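PDB 3IRV: cysteine hydrolase, which probably works as a hydrolase of the isochorismatase family, a group of cysteine hydrolases, on a substrate that is not established. Local coordinates for residues V25-M30 with V65-L70; P52-L57 with I105-P110; H72-D77 with N90-L95; G82-L87 with L120-F125. All blocks are in the same frame, centred on the assembly; numbering follows the deposited sequence. Where two conformers were deposited one is given.

Interaction 1 lies in the central parallel sheet, the others on its flank or at the C-terminal ends of its strands. Interaction 2 touches it, centres about 10 Å apart, where Tyr-69 OH makes a weak hydrogen bond to Leu-108 O (2.7 Å). Interactions 3 and 4, their centres also about 10 Å apart, are joined by the salt bridge of Asp-92 OD2 with Arg-85 NE at 2.9 Å. Interaction 2 stays about 24 and 25 Å away from them, centre to centre. Asp-29 of interaction 1, salt-bridged to Lys-119 and touching Cys-152, probably marks the active site, consistent with the Asp-Lys-Cys triad of the family. His-72 of interaction 3 and Tyr-122 of interaction 4 touch this trio.

Interaction 1. Residues V25-M30 with V65-L70; sequences VIVVDM and VMVIYL
Leu-70 meets Ile-26 diagonally across two neighbouring parallel strands, its CG 3.7 Å from Ile-26 CG2. The two side chains cross obliquely, CG2 of the isoleucine lying over the leucine branch in the conformer described. Leu-70 also lies alongside Val-28, both pointing the same way, with CD1 4.0 Å from Val-28 CG2. On the other face Val-27 and Tyr-69 run side by side, and ring atom CD1 of the tyrosine approaches Val-27 CB at 4.0 Å. At the far end Val-65 CG1 meets Val-25 CG2, the side chains crossing at about a right angle. Helix 50-62 packs on the Val-25 and Tyr-69 face, whereas helices 130-136 and 149-162 meet Ile-68 and Leu-70 on the reverse.

Four nearly straight bonds join the strands, from Val-25 N to Met-66 O, Ile-68 N to Val-25 O, Val-27 N to Ile-68 O and Leu-70 N to Val-27 O. Beyond them Asp-29 N reaches Leu-70 O at 3.0 Å from above the carbonyl plane, with an angle at hydrogen of only 139°. A water in the plane of the Tyr-69 ring, at its edge, bridges this end of the pairing, giving its protons to Val-27 O (2.9 Å) and Leu-70 O (2.8 Å) and accepting from Met-30 N. The turn after the strand leaves Asp-29 OD2 paired with Lys-119 and its side chain against Cys-152. Strand 23-28, helix 50-62 and strand 66-72 form a beta-alpha-beta crossover in the alpha/beta fold of isochorismatase-like hydrolases, and Asp-29 probably supplies the triad aspartate.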
loop_
_atom_site.group_PDB
_atom_site.type_symbol
_atom_site.label_atom_id
_atom_site.label_comp_id
_atom_site.label_asym_id
_atom_site.label_seq_id
_atom_site.Cartn_x
_atom_site.Cartn_y
_atom_site.Cartn_z
ATOM N N VAL A 25 -7.844 -8.456 -16.404
ATOM C CA VAL A 25 -8.678 -7.602 -15.545
ATOM C C VAL A 25 -8.776 -8.262 -14.194
ATOM O O VAL A 25 -9.031 -9.464 -14.111
ATOM C CB VAL A 25 -10.123 -7.480 -16.103
ATOM C CG1 VAL A 25 -11.074 -6.783 -15.098
ATOM C CG2 VAL A 25 -10.088 -6.762 -17.462
ATOM N N ILE A 26 -8.561 -7.474 -13.147
ATOM C CA ILE A 26 -8.684 -7.989 -11.791
ATOM C C ILE A 26 -9.854 -7.288 -11.090
ATOM O O ILE A 26 -9.873 -6.059 -10.926
ATOM C CB ILE A 26 -7.394 -7.826 -10.978
ATOM C CG1 ILE A 26 -6.200 -8.423 -11.739
ATOM C CG2 ILE A 26 -7.552 -8.490 -9.602
ATOM C CD1 ILE A 26 -4.877 -8.200 -11.038
ATOM N N VAL A 27 -10.855 -8.087 -10.705
ATOM C CA VAL A 27 -12.059 -7.567 -10.036
ATOM C C VAL A 27 -11.912 -7.835 -8.537
ATOM O O VAL A 27 -12.022 -8.990 -8.074
ATOM C CB VAL A 27 -13.345 -8.258 -10.555
ATOM C CG1 VAL A 27 -14.552 -7.615 -9.921
ATOM C CG2 VAL A 27 -13.440 -8.173 -12.115
ATOM N N VAL A 28 -11.609 -6.776 -7.793
ATOM C CA VAL A 28 -11.245 -6.936 -6.387
ATOM C C VAL A 28 -12.460 -6.958 -5.462
ATOM O O VAL A 28 -13.158 -5.932 -5.321
ATOM C CB VAL A 28 -10.290 -5.809 -5.947
ATOM C CG1 VAL A 28 -9.836 -6.032 -4.487
ATOM C CG2 VAL A 28 -9.095 -5.691 -6.939
ATOM N N ASP A 29 -12.703 -8.119 -4.841
ATOM C CA ASP A 29 -13.593 -8.256 -3.687
ATOM C C ASP A 29 -15.014 -7.710 -3.927
ATOM O O ASP A 29 -15.611 -7.087 -3.036
ATOM C CB ASP A 29 -12.953 -7.598 -2.456
ATOM C CG ASP A 29 -11.718 -8.358 -1.978
ATOM O OD1 ASP A 29 -11.419 -9.426 -2.566
ATOM O OD2 ASP A 29 -11.046 -7.860 -1.053
ATOM N N MET A 30 -15.559 -7.974 -5.112
ATOM C CA MET A 30 -16.969 -7.619 -5.363
ATOM C C MET A 30 -17.918 -8.684 -4.787
ATOM O O MET A 30 -18.725 -9.306 -5.493
ATOM C CB MET A 30 -17.205 -7.234 -6.832
ATOM C CG MET A 30 -16.510 -5.899 -7.212
ATOM S SD MET A 30 -17.071 -4.420 -6.295
ATOM C CE MET A 30 -18.659 -4.149 -7.210
ATOM N N VAL A 65 -9.347 -11.207 -23.124
ATOM C CA VAL A 65 -8.558 -10.643 -22.036
ATOM C C VAL A 65 -9.026 -11.391 -20.769
ATOM O O VAL A 65 -10.221 -11.384 -20.451
ATOM C CB VAL A 65 -8.788 -9.120 -21.879
ATOM C CG1 VAL A 65 -8.187 -8.604 -20.559
ATOM C CG2 VAL A 65 -8.178 -8.359 -23.065
ATOM N N MET A 66 -8.097 -12.061 -20.087
ATOM C CA MET A 66 -8.439 -12.887 -18.920
ATOM C C MET A 66 -9.075 -12.062 -17.824
ATOM O O MET A 66 -8.621 -10.964 -17.539
ATOM C CB MET A 66 -7.187 -13.597 -18.361
ATOM C CG MET A 66 -7.424 -14.442 -17.082
ATOM S SD MET A 66 -6.015 -15.516 -16.591
ATOM C CE MET A 66 -4.728 -14.343 -16.883
ATOM N N VAL A 67 -10.155 -12.590 -17.244
ATOM C CA VAL A 67 -10.832 -11.960 -16.129
ATOM C C VAL A 67 -10.574 -12.767 -14.858
ATOM O O VAL A 67 -10.845 -13.976 -14.827
ATOM C CB VAL A 67 -12.351 -11.918 -16.365
ATOM C CG1 VAL A 67 -13.071 -11.448 -15.124
ATOM C CG2 VAL A 67 -12.662 -10.998 -17.548
ATOM N N ILE A 68 -10.083 -12.082 -13.822
ATOM C CA ILE A 68 -9.761 -12.706 -12.528
ATOM C C ILE A 68 -10.538 -12.007 -11.429
ATOM O O ILE A 68 -10.468 -10.788 -11.311
ATOM C CB ILE A 68 -8.263 -12.564 -12.208
ATOM C CG1 ILE A 68 -7.446 -13.236 -13.323
ATOM C CG2 ILE A 68 -7.940 -13.159 -10.816
ATOM C CD1 ILE A 68 -5.927 -12.929 -13.327
ATOM N N TYR A 69 -11.270 -12.770 -10.625
ATOM C CA TYR A 69 -11.950 -12.207 -9.457
ATOM C C TYR A 69 -11.138 -12.516 -8.212
ATOM O O TYR A 69 -10.688 -13.640 -8.051
ATOM C CB TYR A 69 -13.316 -12.857 -9.276
ATOM C CG TYR A 69 -14.317 -12.576 -10.362
ATOM C CD1 TYR A 69 -15.341 -11.646 -10.135
ATOM C CD2 TYR A 69 -14.289 -13.274 -11.604
ATOM C CE1 TYR A 69 -16.316 -11.384 -11.120
ATOM C CE2 TYR A 69 -15.250 -13.013 -12.589
ATOM C CZ TYR A 69 -16.263 -12.067 -12.337
ATOM O OH TYR A 69 -17.215 -11.855 -13.347
ATOM N N LEU A 70 -10.948 -11.531 -7.345
ATOM C CA LEU A 70 -10.369 -11.790 -6.027
ATOM C C LEU A 70 -11.516 -11.875 -5.027
ATOM O O LEU A 70 -12.503 -11.118 -5.131
ATOM C CB LEU A 70 -9.471 -10.634 -5.582
ATOM C CG LEU A 70 -8.307 -10.333 -6.523
ATOM C CD1 LEU A 70 -7.456 -9.241 -5.902
ATOM C CD2 LEU A 70 -7.486 -11.590 -6.823
HETATM O O HOH W 1 -14.373 -10.108 -6.907
#

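Interaction 2. Residues P52-L57 with I105-P110; sequences PIQKLL and IEALAP
Gln-54 and Ile-53, on the connecting helix of the beta-alpha-beta crossover between strands 23-28 and 66-72, pack against Leu-108 of the loop before strand 115-119. The contact thus lies on the outer side of the alpha/beta sandwich. From CB the Gln-54 chain leaves beside its own backbone N (chi1 -73°) and runs extended through CG, which touches two things at once: Leu-108 CD2 and the carbonyl oxygen of Ala-107, each at 3.6 Å. CD passes the same oxygen a little farther off. At the tip NE2 donates to Ala-107 O at 3.0 Å, the bond nearly straight and the acceptor in the amide plane, though NE2 is tilted out of the Ala-107 carbonyl plane. NE2 also brushes Ala-107 CB at 3.8 Å.

Beneath this polar link Leu-108 carries the apolar part. Its CD2 slots between Gln-54 CG and Ile-53 CG2, the latter 3.7 Å away, with Ile-53 and Leu-108 crossing at about a right angle. The short 3-10 turn presents the leucine to the helix and is closed by Leu-108 N bonding to Ile-105 O at 2.9 Å. Ile-105 pairs by its backbone with Met-30, which touches Leu-108, so the loop is also tied to the turn that follows strand 23-28. On the next helical turn, Leu-57 closes the row more loosely, its CD1 lying 4.4 Å from Leu-108 CD2.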
loop_
_atom_site.group_PDB
_atom_site.type_symbol
_atom_site.label_atom_id
_atom_site.label_comp_id
_atom_site.label_asym_id
_atom_site.label_seq_id
_atom_site.Cartn_x
_atom_site.Cartn_y
_atom_site.Cartn_z
ATOM N N PRO A 52 -20.149 -0.009 -14.750
ATOM C CA PRO A 52 -18.881 0.031 -15.497
ATOM C C PRO A 52 -18.116 -1.287 -15.481
ATOM O O PRO A 52 -17.547 -1.660 -16.505
ATOM C CB PRO A 52 -18.052 1.112 -14.791
ATOM C CG PRO A 52 -18.846 1.604 -13.664
ATOM C CD PRO A 52 -20.245 1.078 -13.749
ATOM N N ILE A 53 -18.090 -1.971 -14.336
ATOM C CA ILE A 53 -17.431 -3.288 -14.309
ATOM C C ILE A 53 -18.122 -4.286 -15.274
ATOM O O ILE A 53 -17.443 -5.020 -16.016
ATOM C CB ILE A 53 -17.270 -3.828 -12.867
ATOM C CG1 ILE A 53 -16.371 -2.875 -12.061
ATOM C CG2 ILE A 53 -16.646 -5.225 -12.891
ATOM C CD1 ILE A 53 -16.224 -3.258 -10.643
ATOM N N GLN A 54 -19.461 -4.291 -15.313
ATOM C CA GLN A 54 -20.164 -5.190 -16.246
ATOM C C GLN A 54 -19.741 -4.937 -17.702
ATOM O O GLN A 54 -19.453 -5.884 -18.462
ATOM C CB GLN A 54 -21.675 -5.001 -16.106
ATOM C CG GLN A 54 -22.277 -5.565 -14.858
ATOM C CD GLN A 54 -23.768 -5.277 -14.770
ATOM O OE1 GLN A 54 -24.229 -4.204 -15.173
ATOM N NE2 GLN A 54 -24.527 -6.228 -14.212
ATOM N N LYS A 55 -19.677 -3.664 -18.083
ATOM C CA LYS A 55 -19.223 -3.288 -19.428
ATOM C C LYS A 55 -17.783 -3.736 -19.674
ATOM O O LYS A 55 -17.461 -4.269 -20.737
ATOM C CB LYS A 55 -19.353 -1.778 -19.634
ATOM C CG LYS A 55 -20.781 -1.263 -19.615
ATOM C CD LYS A 55 -20.770 0.233 -19.887
ATOM C CE LYS A 55 -22.149 0.763 -20.256
ATOM N NZ LYS A 55 -22.982 0.967 -19.045
ATOM N N LEU A 56 -16.931 -3.520 -18.675
ATOM C CA LEU A 56 -15.533 -3.914 -18.748
ATOM C C LEU A 56 -15.391 -5.406 -18.981
ATOM O O LEU A 56 -14.617 -5.826 -19.865
ATOM C CB LEU A 56 -14.790 -3.525 -17.464
ATOM C CG LEU A 56 -13.336 -3.997 -17.390
ATOM C CD1 LEU A 56 -12.469 -3.358 -18.497
ATOM C CD2 LEU A 56 -12.801 -3.680 -15.995
ATOM N N LEU A 57 -16.132 -6.211 -18.204
ATOM C CA LEU A 57 -15.992 -7.669 -18.302
ATOM C C LEU A 57 -16.510 -8.187 -19.652
ATOM O O LEU A 57 -15.889 -9.046 -20.265
ATOM C CB LEU A 57 -16.651 -8.400 -17.115
ATOM C CG LEU A 57 -16.109 -7.955 -15.742
ATOM C CD1 LEU A 57 -16.659 -8.821 -14.611
ATOM C CD2 LEU A 57 -14.573 -7.949 -15.713
ATOM N N ILE A 105 -21.140 -10.966 -6.063
ATOM C CA ILE A 105 -22.495 -10.554 -6.396
ATOM C C ILE A 105 -22.973 -11.101 -7.739
ATOM O O ILE A 105 -22.208 -11.209 -8.710
ATOM C CB ILE A 105 -22.666 -9.014 -6.362
ATOM C CG1 ILE A 105 -21.709 -8.315 -7.337
ATOM C CG2 ILE A 105 -22.429 -8.497 -4.961
ATOM C CD1 ILE A 105 -22.010 -6.780 -7.424
ATOM N N GLU A 106 -24.273 -11.411 -7.787
ATOM C CA GLU A 106 -24.853 -12.020 -8.990
ATOM C C GLU A 106 -24.722 -11.111 -10.218
ATOM O O GLU A 106 -24.542 -11.597 -11.338
ATOM C CB GLU A 106 -26.315 -12.413 -8.752
ATOM C CG GLU A 106 -26.863 -13.453 -9.749
ATOM C CD GLU A 106 -26.041 -14.754 -9.802
ATOM O OE1 GLU A 106 -25.640 -15.273 -8.731
ATOM O OE2 GLU A 106 -25.804 -15.261 -10.923
ATOM N N ALA A 107 -24.766 -9.796 -10.004
ATOM C CA ALA A 107 -24.619 -8.847 -11.111
ATOM C C ALA A 107 -23.280 -8.977 -11.829
ATOM O O ALA A 107 -23.157 -8.555 -13.001
ATOM C CB ALA A 107 -24.828 -7.410 -10.622
ATOM N N LEU A 108 -22.295 -9.579 -11.139
ATOM C CA LEU A 108 -20.969 -9.779 -11.715
ATOM C C LEU A 108 -20.572 -11.255 -11.701
ATOM O O LEU A 108 -19.386 -11.576 -11.693
ATOM C CB LEU A 108 -19.918 -8.928 -10.966
ATOM C CG LEU A 108 -20.090 -7.409 -11.020
ATOM C CD1 LEU A 108 -19.021 -6.795 -10.129
ATOM C CD2 LEU A 108 -19.965 -6.906 -12.462
ATOM N N ALA A 109 -21.565 -12.150 -11.724
ATOM C CA ALA A 109 -21.313 -13.587 -11.547
ATOM C C ALA A 109 -20.198 -14.087 -12.457
ATOM O O ALA A 109 -20.256 -13.884 -13.665
ATOM C CB ALA A 109 -22.583 -14.383 -11.808
ATOM N N PRO A 110 -19.155 -14.696 -11.863
ATOM C CA PRO A 110 -18.080 -15.245 -12.686
ATOM C C PRO A 110 -18.596 -16.258 -13.696
ATOM O O PRO A 110 -19.535 -17.023 -13.408
ATOM C CB PRO A 110 -17.158 -15.925 -11.654
ATOM C CG PRO A 110 -17.385 -15.098 -10.382
ATOM C CD PRO A 110 -18.874 -14.851 -10.418
#

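Interaction 3. Residues H72-D77 with N90-L95; sequences HIVRGD and NVDQIL
A CH-pi contact of Leu-95 on His-72, reinforced by a backbone hydrogen bond, joins the end of strand 66-72 and the loop after it to the weakly bonded helix 91-94. Leu-95 CD1 stands over the middle of the imidazole, 3.6 Å from its centroid and only 9° off the normal. A chi1 of -166° turns the histidine CG away from the backbone N.

Two residues on, Val-74 N donates to Leu-95 O at 2.9 Å; the bond is straight at hydrogen, but the donor lies well above the carbonyl plane. Val-74 CG2 takes the crowded position between its own N and carbonyl carbon and lies 3.6 Å from Leu-95 O. A water accepts from Gly-76 N (2.8 Å) and donates to Asp-92 OD1 (2.8 Å), while Gly-76 O rests 3.6 Å from Asp-92 CB. Asp-92 also has partners in Thr-81 and, through OD2, Arg-85.

His-72 NE2 makes a weak bond to Leu-120 O, and its side chain touches Lys-119 at the end of strand 115-119. Met-84 of helix 83-87 packs on both His-72 and Val-91, so the contact lies between that helix and the C-terminal ends of strands 66-72 and 115-119.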
loop_
_atom_site.group_PDB
_atom_site.type_symbol
_atom_site.label_atom_id
_atom_site.label_comp_id
_atom_site.label_asym_id
_atom_site.label_seq_id
_atom_site.Cartn_x
_atom_site.Cartn_y
_atom_site.Cartn_z
ATOM N N HIS A 72 -11.980 -12.082 -0.683
ATOM C CA HIS A 72 -11.380 -12.123 0.632
ATOM C C HIS A 72 -12.155 -13.152 1.446
ATOM O O HIS A 72 -13.333 -12.941 1.760
ATOM C CB HIS A 72 -11.451 -10.748 1.282
ATOM C CG HIS A 72 -10.580 -10.604 2.494
ATOM N ND1 HIS A 72 -10.375 -9.397 3.139
ATOM C CD2 HIS A 72 -9.833 -11.518 3.165
ATOM C CE1 HIS A 72 -9.550 -9.578 4.154
ATOM N NE2 HIS A 72 -9.208 -10.853 4.194
ATOM N N ILE A 73 -11.506 -14.275 1.737
ATOM C CA ILE A 73 -12.159 -15.424 2.367
ATOM C C ILE A 73 -11.147 -16.073 3.321
ATOM O O ILE A 73 -9.968 -16.291 2.940
ATOM C CB ILE A 73 -12.584 -16.462 1.316
ATOM C CG1 ILE A 73 -13.679 -15.906 0.389
ATOM C CG2 ILE A 73 -13.144 -17.727 2.018
ATOM C CD1 ILE A 73 -14.207 -16.924 -0.608
ATOM N N VAL A 74 -11.605 -16.381 4.542
ATOM C CA VAL A 74 -10.782 -17.096 5.537
ATOM C C VAL A 74 -11.491 -18.389 5.956
ATOM O O VAL A 74 -12.678 -18.579 5.652
ATOM C CB VAL A 74 -10.465 -16.217 6.762
ATOM C CG1 VAL A 74 -9.775 -14.896 6.337
ATOM C CG2 VAL A 74 -11.772 -15.890 7.528
ATOM N N ARG A 75 -10.780 -19.279 6.659
ATOM C CA ARG A 75 -11.335 -20.600 6.950
ATOM C C ARG A 75 -12.521 -20.504 7.897
ATOM O O ARG A 75 -13.497 -21.256 7.733
ATOM C CB ARG A 75 -10.257 -21.499 7.545
ATOM C CG ARG A 75 -9.307 -22.069 6.481
ATOM C CD ARG A 75 -7.919 -22.388 7.061
ATOM N NE ARG A 75 -7.030 -22.923 6.020
ATOM C CZ ARG A 75 -6.354 -22.179 5.141
ATOM N NH1 ARG A 75 -6.460 -20.864 5.167
ATOM N NH2 ARG A 75 -5.588 -22.764 4.204
ATOM N N GLY A 76 -12.444 -19.569 8.847
ATOM C CA GLY A 76 -13.479 -19.426 9.857
ATOM C C GLY A 76 -13.093 -19.873 11.252
ATOM O O GLY A 76 -13.792 -19.518 12.236
ATOM N N ASP A 77 -12.010 -20.654 11.369
ATOM C CA ASP A 77 -11.590 -21.188 12.671
ATOM C C ASP A 77 -10.499 -20.357 13.343
ATOM O O ASP A 77 -10.010 -20.738 14.401
ATOM C CB ASP A 77 -11.156 -22.671 12.569
ATOM C CG ASP A 77 -9.957 -22.882 11.665
ATOM O OD1 ASP A 77 -9.394 -21.897 11.122
ATOM O OD2 ASP A 77 -9.556 -24.069 11.506
ATOM N N ASN A 90 -14.213 -9.442 14.309
ATOM C CA ASN A 90 -15.264 -10.374 13.871
ATOM C C ASN A 90 -14.928 -11.092 12.553
ATOM O O ASN A 90 -15.787 -11.768 11.976
ATOM C CB ASN A 90 -16.609 -9.637 13.747
ATOM C CG ASN A 90 -16.576 -8.488 12.730
ATOM O OD1 ASN A 90 -15.505 -8.032 12.316
ATOM N ND2 ASN A 90 -17.770 -7.996 12.340
ATOM N N VAL A 91 -13.686 -10.934 12.075
ATOM C CA VAL A 91 -13.361 -11.415 10.729
ATOM C C VAL A 91 -13.723 -12.889 10.521
ATOM O O VAL A 91 -14.219 -13.249 9.460
ATOM C CB VAL A 91 -11.884 -11.178 10.362
ATOM C CG1 VAL A 91 -10.923 -11.912 11.317
ATOM C CG2 VAL A 91 -11.624 -11.525 8.888
ATOM N N ASP A 92 -13.509 -13.732 11.535
ATOM C CA ASP A 92 -13.733 -15.179 11.336
ATOM C C ASP A 92 -15.202 -15.524 11.182
ATOM O O ASP A 92 -15.532 -16.632 10.734
ATOM C CB ASP A 92 -13.096 -16.040 12.438
ATOM C CG ASP A 92 -11.582 -15.867 12.511
ATOM O OD1 ASP A 92 -10.937 -15.624 11.462
ATOM O OD2 ASP A 92 -11.035 -15.942 13.620
ATOM N N GLN A 93 -16.067 -14.599 11.587
ATOM C CA GLN A 93 -17.513 -14.808 11.544
ATOM C C GLN A 93 -18.191 -14.096 10.390
ATOM O O GLN A 93 -19.407 -14.215 10.226
ATOM C CB GLN A 93 -18.152 -14.317 12.849
ATOM C CG GLN A 93 -17.977 -15.289 14.029
ATOM C CD GLN A 93 -16.588 -15.253 14.627
ATOM O OE1 GLN A 93 -16.065 -14.180 14.952
ATOM N NE2 GLN A 93 -15.975 -16.427 14.770
ATOM N N ILE A 94 -17.442 -13.278 9.654
ATOM C CA ILE A 94 -18.019 -12.552 8.517
ATOM C C ILE A 94 -17.383 -12.856 7.159
ATOM O O ILE A 94 -18.046 -12.705 6.124
ATOM C CB ILE A 94 -18.099 -11.021 8.740
ATOM C CG1 ILE A 94 -16.706 -10.429 8.937
ATOM C CG2 ILE A 94 -19.024 -10.720 9.949
ATOM C CD1 ILE A 94 -16.698 -8.894 8.950
ATOM N N LEU A 95 -16.126 -13.306 7.169
ATOM C CA LEU A 95 -15.430 -13.643 5.924
ATOM C C LEU A 95 -15.115 -15.147 5.854
ATOM O O LEU A 95 -14.341 -15.580 5.008
ATOM C CB LEU A 95 -14.138 -12.812 5.746
ATOM C CG LEU A 95 -14.324 -11.291 5.545
ATOM C CD1 LEU A 95 -12.976 -10.616 5.366
ATOM C CD2 LEU A 95 -15.201 -10.939 4.352
HETATM O O HOH W 2 -10.458 -18.004 10.095
#

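Interaction 4. Residues G82-L87 with L120-F125; sequences GRMRDL and LFYSGF
Met-84 slides past Phe-121 in the opposite direction, with CB over the ring face, 4.0 Å from the centroid and 15° off its normal. The bend at chi2 (68°) carries SD over the CD2-CE2 side of the same face, obliquely, 3.6 Å from Phe-121 CE2, and toward Tyr-122, whose CE1 is 3.8 Å away: Met-aromatic contacts with both rings. Arg-83 CB meets the Phe-121 rim at CZ, 4.0 Å away and near the ring plane.

The two aromatic groups brace each other: Phe-121 CD2 lies 3.6 Å above the Tyr-122 ring, over its centre, while Tyr-122 CZ sits at the edge of the phenylalanine in its plane. Farther out, the Arg-83 chain is bent at chi2 and chi3, and in that shape NE (2.8 Å) and NH1 (2.9 Å) both reach Asp-86 OD2. At the dimer interface, His-162 of the second subunit meets the Phe-121 ring.

Between helix 83-87 and this loop the attraction is probably chiefly dispersion, a polarisable sulfur against two aromatic rings, while the bond of Tyr-122 OH to Glu-203 O of the second subunit and those of Lys-119 to the Phe-121 and Tyr-122 carbonyls help to hold the tyrosine and the loop.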
loop_
_atom_site.group_PDB
_atom_site.type_symbol
_atom_site.label_atom_id
_atom_site.label_comp_id
_atom_site.label_asym_id
_atom_site.label_seq_id
_atom_site.Cartn_x
_atom_site.Cartn_y
_atom_site.Cartn_z
ATOM N N GLY A 82 -4.390 -13.534 11.991
ATOM C CA GLY A 82 -3.591 -13.041 13.121
ATOM C C GLY A 82 -3.832 -11.546 13.193
ATOM O O GLY A 82 -4.784 -11.096 13.854
ATOM N N ARG A 83 -2.986 -10.774 12.501
ATOM C CA ARG A 83 -3.202 -9.318 12.427
ATOM C C ARG A 83 -4.577 -8.926 11.880
ATOM O O ARG A 83 -5.173 -7.976 12.375
ATOM C CB ARG A 83 -2.090 -8.614 11.653
ATOM C CG ARG A 83 -0.663 -8.924 12.189
ATOM C CD ARG A 83 -0.375 -8.364 13.591
ATOM N NE ARG A 83 -0.971 -9.188 14.641
ATOM C CZ ARG A 83 -0.473 -10.358 15.051
ATOM N NH1 ARG A 83 -1.111 -11.031 16.002
ATOM N NH2 ARG A 83 0.663 -10.877 14.512
ATOM N N MET A 84 -5.079 -9.681 10.897
ATOM C CA MET A 84 -6.405 -9.413 10.327
ATOM C C MET A 84 -7.473 -9.465 11.445
ATOM O O MET A 84 -8.368 -8.611 11.502
ATOM C CB MET A 84 -6.745 -10.395 9.187
ATOM C CG MET A 84 -8.067 -10.095 8.498
ATOM S SD MET A 84 -8.161 -8.554 7.487
ATOM C CE MET A 84 -9.947 -8.392 7.498
ATOM N N ARG A 85 -7.337 -10.429 12.356
ATOM C CA ARG A 85 -8.292 -10.551 13.468
ATOM C C ARG A 85 -8.091 -9.473 14.546
ATOM O O ARG A 85 -9.052 -9.036 15.185
ATOM C CB ARG A 85 -8.271 -11.965 14.048
ATOM C CG ARG A 85 -9.250 -12.169 15.211
ATOM C CD ARG A 85 -9.745 -13.608 15.301
ATOM N NE ARG A 85 -8.750 -14.599 14.875
ATOM C CZ ARG A 85 -8.062 -15.377 15.704
ATOM N NH1 ARG A 85 -8.252 -15.289 17.016
ATOM N NH2 ARG A 85 -7.192 -16.246 15.225
ATOM N N ASP A 86 -6.857 -9.000 14.724
ATOM C CA ASP A 86 -6.623 -7.874 15.651
ATOM C C ASP A 86 -7.301 -6.609 15.161
ATOM O O ASP A 86 -7.865 -5.842 15.959
ATOM C CB ASP A 86 -5.116 -7.607 15.819
ATOM C CG ASP A 86 -4.406 -8.721 16.571
ATOM O OD1 ASP A 86 -4.951 -9.169 17.609
ATOM O OD2 ASP A 86 -3.298 -9.140 16.151
ATOM N N LEU A 87 -7.266 -6.400 13.849
ATOM C CA LEU A 87 -7.835 -5.199 13.246
ATOM C C LEU A 87 -9.335 -5.320 13.025
ATOM O O LEU A 87 -10.057 -4.340 13.184
ATOM C CB LEU A 87 -7.137 -4.901 11.925
ATOM C CG LEU A 87 -5.826 -4.078 11.982
ATOM C CD1 LEU A 87 -6.095 -2.633 12.400
ATOM C CD2 LEU A 87 -4.737 -4.684 12.834
ATOM N N LEU A 120 -6.354 -14.133 2.002
ATOM C CA LEU A 120 -6.611 -14.056 3.435
ATOM C C LEU A 120 -6.597 -12.636 4.001
ATOM O O LEU A 120 -7.013 -12.423 5.153
ATOM C CB LEU A 120 -5.576 -14.887 4.218
ATOM C CG LEU A 120 -5.496 -16.383 3.928
ATOM C CD1 LEU A 120 -4.288 -16.988 4.715
ATOM C CD2 LEU A 120 -6.801 -17.077 4.281
ATOM N N PHE A 121 -6.047 -11.686 3.246
ATOM C CA PHE A 121 -5.837 -10.345 3.780
ATOM C C PHE A 121 -6.227 -9.364 2.675
ATOM O O PHE A 121 -7.191 -9.619 1.941
ATOM C CB PHE A 121 -4.366 -10.214 4.205
ATOM C CG PHE A 121 -4.148 -9.497 5.515
ATOM C CD1 PHE A 121 -3.163 -9.948 6.403
ATOM C CD2 PHE A 121 -4.911 -8.404 5.879
ATOM C CE1 PHE A 121 -2.927 -9.286 7.629
ATOM C CE2 PHE A 121 -4.670 -7.732 7.097
ATOM C CZ PHE A 121 -3.686 -8.185 7.962
ATOM N N TYR A 122 -5.516 -8.253 2.549
ATOM C CA TYR A 122 -5.941 -7.224 1.584
ATOM C C TYR A 122 -5.346 -7.405 0.183
ATOM O O TYR A 122 -6.045 -7.220 -0.834
ATOM C CB TYR A 122 -5.617 -5.813 2.085
ATOM C CG TYR A 122 -6.112 -5.534 3.475
ATOM C CD1 TYR A 122 -7.437 -5.802 3.849
ATOM C CD2 TYR A 122 -5.241 -5.008 4.427
ATOM C CE1 TYR A 122 -7.880 -5.531 5.147
ATOM C CE2 TYR A 122 -5.673 -4.732 5.734
ATOM C CZ TYR A 122 -6.982 -5.001 6.084
ATOM O OH TYR A 122 -7.385 -4.699 7.370
ATOM N N SER A 123 -4.050 -7.696 0.145
ATOM C CA SER A 123 -3.278 -7.800 -1.086
ATOM C C SER A 123 -3.797 -8.917 -1.966
ATOM O O SER A 123 -3.927 -10.061 -1.499
ATOM C CB SER A 123 -1.839 -8.147 -0.752
ATOM O OG SER A 123 -1.094 -8.329 -1.935
ATOM N N GLY A 124 -4.005 -8.621 -3.253
ATOM C CA GLY A 124 -4.338 -9.703 -4.198
ATOM C C GLY A 124 -3.153 -10.572 -4.568
ATOM O O GLY A 124 -3.343 -11.654 -5.153
ATOM N N PHE A 125 -1.937 -10.096 -4.254
ATOM C CA PHE A 125 -0.680 -10.787 -4.626
ATOM C C PHE A 125 -0.012 -11.550 -3.490
ATOM O O PHE A 125 0.537 -12.633 -3.718
ATOM C CB PHE A 125 0.359 -9.794 -5.150
ATOM C CG PHE A 125 0.156 -9.428 -6.586
ATOM C CD1 PHE A 125 0.559 -10.287 -7.603
ATOM C CD2 PHE A 125 -0.488 -8.233 -6.924
ATOM C CE1 PHE A 125 0.356 -9.950 -8.946
ATOM C CE2 PHE A 125 -0.718 -7.891 -8.257
ATOM C CZ PHE A 125 -0.279 -8.733 -9.282
#